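Local structure of probable cobalt-precorrin-6B C(15)-methyltransferase (decarboxylating) (Methanothermobacter thermautotrophicus, 1L3C) at residues A[103-108]-A[129-134]; A[36-41]-A[96-101]. The protein probably methylates C-15 of cobalt-precorrin-6B with S-adenosyl-L-methionine and removes carbon dioxide at C-12, giving cobalt-precorrin-7 on the anaerobic route to cobalamin. One frame throughout, in Å; residues are numbered along the deposited sequence.

Interaction 1: residues A[103-108]-A[129-134]; sequences IAVVGG and RIIVTA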
loop_
_atom_site.group_PDB
_atom_site.type_symbol
_atom_site.label_atom_id
_atom_site.label_comp_id
_atom_site.label_asym_id
_atom_site.label_seq_id
_atom_site.Cartn_x
_atom_site.Cartn_y
_atom_site.Cartn_z
ATOM N N ILE A 103 19.695 -9.682 20.601
ATOM C CA ILE A 103 18.903 -8.986 19.594
ATOM C C ILE A 103 19.766 -7.963 18.876
ATOM O O ILE A 103 20.503 -7.220 19.518
ATOM C CB ILE A 103 17.749 -8.204 20.278
ATOM C CG1 ILE A 103 16.854 -9.149 21.065
ATOM C CG2 ILE A 103 16.941 -7.437 19.267
ATOM C CD1 ILE A 103 15.994 -8.444 22.077
ATOM N N ALA A 104 19.674 -7.925 17.553
ATOM C CA ALA A 104 20.420 -6.959 16.756
ATOM C C ALA A 104 19.467 -6.330 15.766
ATOM O O ALA A 104 18.822 -7.049 14.994
ATOM C CB ALA A 104 21.555 -7.637 15.998
ATOM N N VAL A 105 19.349 -5.008 15.815
ATOM C CA VAL A 105 18.514 -4.257 14.883
ATOM C C VAL A 105 19.477 -3.378 14.074
ATOM O O VAL A 105 20.256 -2.594 14.652
ATOM C CB VAL A 105 17.492 -3.368 15.612
ATOM C CG1 VAL A 105 16.689 -2.553 14.598
ATOM C CG2 VAL A 105 16.556 -4.233 16.448
ATOM N N VAL A 106 19.431 -3.508 12.753
ATOM C CA VAL A 106 20.320 -2.754 11.896
ATOM C C VAL A 106 19.527 -1.785 11.078
ATOM O O VAL A 106 18.764 -2.182 10.224
ATOM C CB VAL A 106 21.093 -3.685 10.971
ATOM C CG1 VAL A 106 22.104 -2.897 10.135
ATOM C CG2 VAL A 106 21.784 -4.752 11.799
ATOM N N GLY A 107 19.665 -0.506 11.394
ATOM C CA GLY A 107 18.952 0.520 10.666
ATOM C C GLY A 107 19.817 1.021 9.532
ATOM O O GLY A 107 19.938 0.359 8.484
ATOM N N GLY A 108 20.435 2.185 9.753
ATOM C CA GLY A 108 21.296 2.795 8.749
ATOM C C GLY A 108 22.477 1.909 8.413
ATOM O O GLY A 108 23.536 2.023 9.035
ATOM N N ARG A 129 18.052 -12.931 17.512
ATOM C CA ARG A 129 17.296 -12.426 16.382
ATOM C C ARG A 129 17.975 -11.206 15.729
ATOM O O ARG A 129 18.497 -10.331 16.420
ATOM C CB ARG A 129 15.907 -12.002 16.866
ATOM C CG ARG A 129 15.068 -13.109 17.474
ATOM C CD ARG A 129 14.607 -12.762 18.902
ATOM N NE ARG A 129 15.456 -13.378 19.920
ATOM C CZ ARG A 129 15.494 -13.024 21.200
ATOM N NH1 ARG A 129 14.730 -12.041 21.663
ATOM N NH2 ARG A 129 16.295 -13.674 22.032
ATOM N N ILE A 130 17.960 -11.158 14.401
ATOM C CA ILE A 130 18.494 -10.030 13.635
ATOM C C ILE A 130 17.305 -9.424 12.839
ATOM O O ILE A 130 16.484 -10.148 12.260
ATOM C CB ILE A 130 19.572 -10.476 12.618
ATOM C CG1 ILE A 130 20.663 -11.278 13.318
ATOM C CG2 ILE A 130 20.170 -9.266 11.921
ATOM C CD1 ILE A 130 21.776 -11.753 12.385
ATOM N N ILE A 131 17.194 -8.103 12.854
ATOM C CA ILE A 131 16.138 -7.398 12.137
ATOM C C ILE A 131 16.804 -6.262 11.399
ATOM O O ILE A 131 17.477 -5.442 12.006
ATOM C CB ILE A 131 15.116 -6.800 13.102
ATOM C CG1 ILE A 131 14.461 -7.921 13.918
ATOM C CG2 ILE A 131 14.062 -6.013 12.333
ATOM C CD1 ILE A 131 14.056 -7.482 15.300
ATOM N N VAL A 132 16.666 -6.259 10.080
ATOM C CA VAL A 132 17.245 -5.230 9.234
ATOM C C VAL A 132 16.126 -4.346 8.696
ATOM O O VAL A 132 15.118 -4.847 8.193
ATOM C CB VAL A 132 18.019 -5.845 8.039
ATOM C CG1 VAL A 132 18.549 -4.742 7.146
ATOM C CG2 VAL A 132 19.165 -6.736 8.529
ATOM N N THR A 133 16.316 -3.042 8.829
ATOM C CA THR A 133 15.384 -2.005 8.406
ATOM C C THR A 133 15.853 -1.548 7.037
ATOM O O THR A 133 16.973 -1.052 6.910
ATOM C CB THR A 133 15.485 -0.816 9.392
ATOM O OG1 THR A 133 14.851 -1.161 10.630
ATOM C CG2 THR A 133 14.872 0.430 8.824
ATOM N N ALA A 134 15.009 -1.674 6.017
ATOM C CA ALA A 134 15.407 -1.278 4.668
ATOM C C ALA A 134 14.527 -0.207 4.031
ATOM O O ALA A 134 13.300 -0.325 3.987
ATOM C CB ALA A 134 15.477 -2.490 3.781
#

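Interaction 2: residues A[36-41]-A[96-101]; sequences VAVDVG and CKIPDI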
loop_
_atom_site.group_PDB
_atom_site.type_symbol
_atom_site.label_atom_id
_atom_site.label_comp_id
_atom_site.label_asym_id
_atom_site.label_seq_id
_atom_site.Cartn_x
_atom_site.Cartn_y
_atom_site.Cartn_z
ATOM N N VAL A 36 20.549 -8.722 25.824
ATOM C CA VAL A 36 21.510 -7.690 25.469
ATOM C C VAL A 36 21.216 -7.410 23.996
ATOM O O VAL A 36 21.164 -8.323 23.169
ATOM C CB VAL A 36 22.950 -8.181 25.633
ATOM C CG1 VAL A 36 23.921 -7.038 25.389
ATOM C CG2 VAL A 36 23.133 -8.725 27.016
ATOM N N ALA A 37 20.982 -6.152 23.675
ATOM C CA ALA A 37 20.652 -5.774 22.323
ATOM C C ALA A 37 21.576 -4.699 21.765
ATOM O O ALA A 37 22.160 -3.908 22.525
ATOM C CB ALA A 37 19.200 -5.297 22.282
ATOM N N VAL A 38 21.776 -4.742 20.445
ATOM C CA VAL A 38 22.557 -3.724 19.742
ATOM C C VAL A 38 21.679 -3.076 18.665
ATOM O O VAL A 38 20.881 -3.742 17.987
ATOM C CB VAL A 38 23.880 -4.260 19.111
ATOM C CG1 VAL A 38 23.617 -5.237 17.982
ATOM C CG2 VAL A 38 24.726 -3.074 18.616
ATOM N N ASP A 39 21.793 -1.761 18.567
ATOM C CA ASP A 39 21.052 -0.999 17.589
ATOM C C ASP A 39 22.068 -0.297 16.694
ATOM O O ASP A 39 22.619 0.737 17.063
ATOM C CB ASP A 39 20.157 0.012 18.296
ATOM C CG ASP A 39 19.283 0.786 17.333
ATOM O OD1 ASP A 39 19.178 0.395 16.142
ATOM O OD2 ASP A 39 18.699 1.800 17.772
ATOM N N VAL A 40 22.337 -0.872 15.530
ATOM C CA VAL A 40 23.309 -0.281 14.617
ATOM C C VAL A 40 22.636 0.789 13.763
ATOM O O VAL A 40 21.699 0.490 13.008
ATOM C CB VAL A 40 23.912 -1.340 13.705
ATOM C CG1 VAL A 40 25.088 -0.771 12.971
ATOM C CG2 VAL A 40 24.290 -2.572 14.506
ATOM N N GLY A 41 23.116 2.024 13.888
ATOM C CA GLY A 41 22.544 3.139 13.156
ATOM C C GLY A 41 21.305 3.584 13.892
ATOM O O GLY A 41 20.220 3.606 13.325
ATOM N N CYS A 96 32.950 -4.862 17.361
ATOM C CA CYS A 96 33.992 -5.778 17.823
ATOM C C CYS A 96 34.247 -5.651 19.322
ATOM O O CYS A 96 34.706 -6.604 19.957
ATOM C CB CYS A 96 35.302 -5.533 17.057
ATOM S SG CYS A 96 35.292 -6.105 15.333
ATOM N N LYS A 97 33.909 -4.485 19.880
ATOM C CA LYS A 97 34.122 -4.192 21.294
ATOM C C LYS A 97 32.915 -4.494 22.190
ATOM O O LYS A 97 32.925 -4.184 23.378
ATOM C CB LYS A 97 34.442 -2.707 21.456
ATOM C CG LYS A 97 35.388 -2.118 20.438
ATOM C CD LYS A 97 35.521 -0.622 20.678
ATOM C CE LYS A 97 36.452 0.035 19.664
ATOM N NZ LYS A 97 36.608 1.504 19.924
ATOM N N ILE A 98 31.884 -5.107 21.639
ATOM C CA ILE A 98 30.655 -5.370 22.379
ATOM C C ILE A 98 30.532 -6.843 22.792
ATOM O O ILE A 98 31.176 -7.720 22.207
ATOM C CB ILE A 98 29.470 -4.943 21.463
ATOM C CG1 ILE A 98 29.413 -3.426 21.386
ATOM C CG2 ILE A 98 28.134 -5.483 21.913
ATOM C CD1 ILE A 98 28.375 -2.958 20.406
ATOM N N PRO A 99 29.779 -7.123 23.874
ATOM C CA PRO A 99 29.586 -8.499 24.345
ATOM C C PRO A 99 28.771 -9.244 23.307
ATOM O O PRO A 99 28.400 -8.671 22.298
ATOM C CB PRO A 99 28.708 -8.310 25.589
ATOM C CG PRO A 99 29.059 -6.944 26.078
ATOM C CD PRO A 99 29.188 -6.150 24.816
ATOM N N ASP A 100 28.472 -10.510 23.558
ATOM C CA ASP A 100 27.622 -11.281 22.652
ATOM C C ASP A 100 26.205 -10.717 22.810
ATOM O O ASP A 100 25.838 -10.250 23.900
ATOM C CB ASP A 100 27.668 -12.767 22.990
ATOM C CG ASP A 100 28.988 -13.416 22.573
ATOM O OD1 ASP A 100 29.845 -12.718 21.992
ATOM O OD2 ASP A 100 29.174 -14.630 22.808
ATOM N N ILE A 101 25.410 -10.778 21.738
ATOM C CA ILE A 101 24.054 -10.200 21.722
ATOM C C ILE A 101 22.902 -11.161 21.472
ATOM O O ILE A 101 23.046 -12.172 20.791
ATOM C CB ILE A 101 23.963 -9.084 20.658
ATOM C CG1 ILE A 101 24.308 -9.677 19.286
ATOM C CG2 ILE A 101 24.892 -7.905 21.045
ATOM C CD1 ILE A 101 24.567 -8.673 18.220
#

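Interaction 1: residues A[103-108]-A[129-134]
Ile103 to Val106 pair with Arg129 to Val132 as neighbouring parallel strands in the central sheet of a Rossmann-like methyltransferase domain, their short axes 4.7 Å apart and inclined by only 10°. Four backbone hydrogen bonds of 2.8 to 2.9 Å alternate between the strands: Ala104 N to Arg129 O, Ile131 N to Ala104 O, Val106 N to Ile131 O, and Thr133 N to Val106 O. The last is the straightest, at 175°. The same acceptors take CA-H...O contacts, among them Ile130 CA to Ala104 O at 3.3 Å.

Apolar side chains cover both faces. Ala104, Val106 and Ile130 pack under helix 113-123, Val132 under helix 137-149; Ile103, Val105 and Ile131 face helix 19-29. Neighbours across the strands touch lightly, as with Val105 CG2 and Ile131 CD1 at 4.3 Å.

Near the start of strand 128-134, the side chain of Arg129 bends at chi2 and chi3 (-98° at chi3), which turns its guanidinium back over Ile103. NH1 donates to Ala29 O and NE to Gly127 O, and Ile103 CG1 rests against one face of the group, 3.6 Å from Arg129 NH1. At the C-terminal end of the ladder, Thr133 CB also lies 3.6 Å from Val106 O.

Interaction 2: residues A[36-41]-A[96-101]
The flat peptide group joining Asp100 to Ile101 meets Val36, the first residue of the strand that leads into the cofactor-binding loop of this Rossmann-like methyltransferase fold. Val36 CB comes to the oxygen edge of that group close to the peptide plane, 4.0 Å from Asp100 O, with CG1 displaced to one side of the plane at a similar distance. Val36 O lies instead against Ile101 itself, 3.7 Å from Ile101 C. Ile101 CB is 3.8 Å from Val36 O. These are van der Waals contacts, one between two backbone atoms and the others between backbone and side chain, where the loop before strand 101-106 comes down onto the sheet; the touching parts run 113° apart. Val36 N is hydrogen-bonded just beyond, to Asp102 OD2.

The remainder is apolar and centres on Val38, whose two methyls each meet a different isoleucine. Placing CG1 between the backbone N and the carbonyl carbon (chi1 67°) sends the second methyl, CG2, anti to the N, and the branches part, CG2 to Ile98 and CG1 to Ile101. Ile98 comes in from the loop following helix 91-96, and its backbone oxygen is hydrogen-bonded to Lys123 NZ. Both Val38 and Ile98 also lie against Ile61 of strand 57-62, while Ile101 leans on Leu124. The Val38 CG2 to Ile98 CD1 gap is 4.1 Å, and Val38 CG1 closes to 3.6 Å from Ile101 CD1.

In the fold
Both contacts belong to one sheet of the methyltransferase domain, their centres 11 Å apart. Strand 101-106 stands between strands 36-40 and 128-134: interaction 1 pairs it with 128-134, and interaction 2 joins 36-40 to the loop that leads into it. Both segments of interaction 2 precede those of interaction 1 in sequence. Probable hydrogen bonds connect them directly, Gly107 N to Val40 O and Val105 O to Val40 N, both 2.8 Å. The C-terminal ends of these parallel strands lie together at one end of the sheet, where Gly41, an S-adenosyl-L-methionine-binding residue, follows Val40 and lies near Gly107; Thr133 in turn neighbours the cofactor-binding Thr17. The C-terminal ends of these strands thus lie beside the cofactor site.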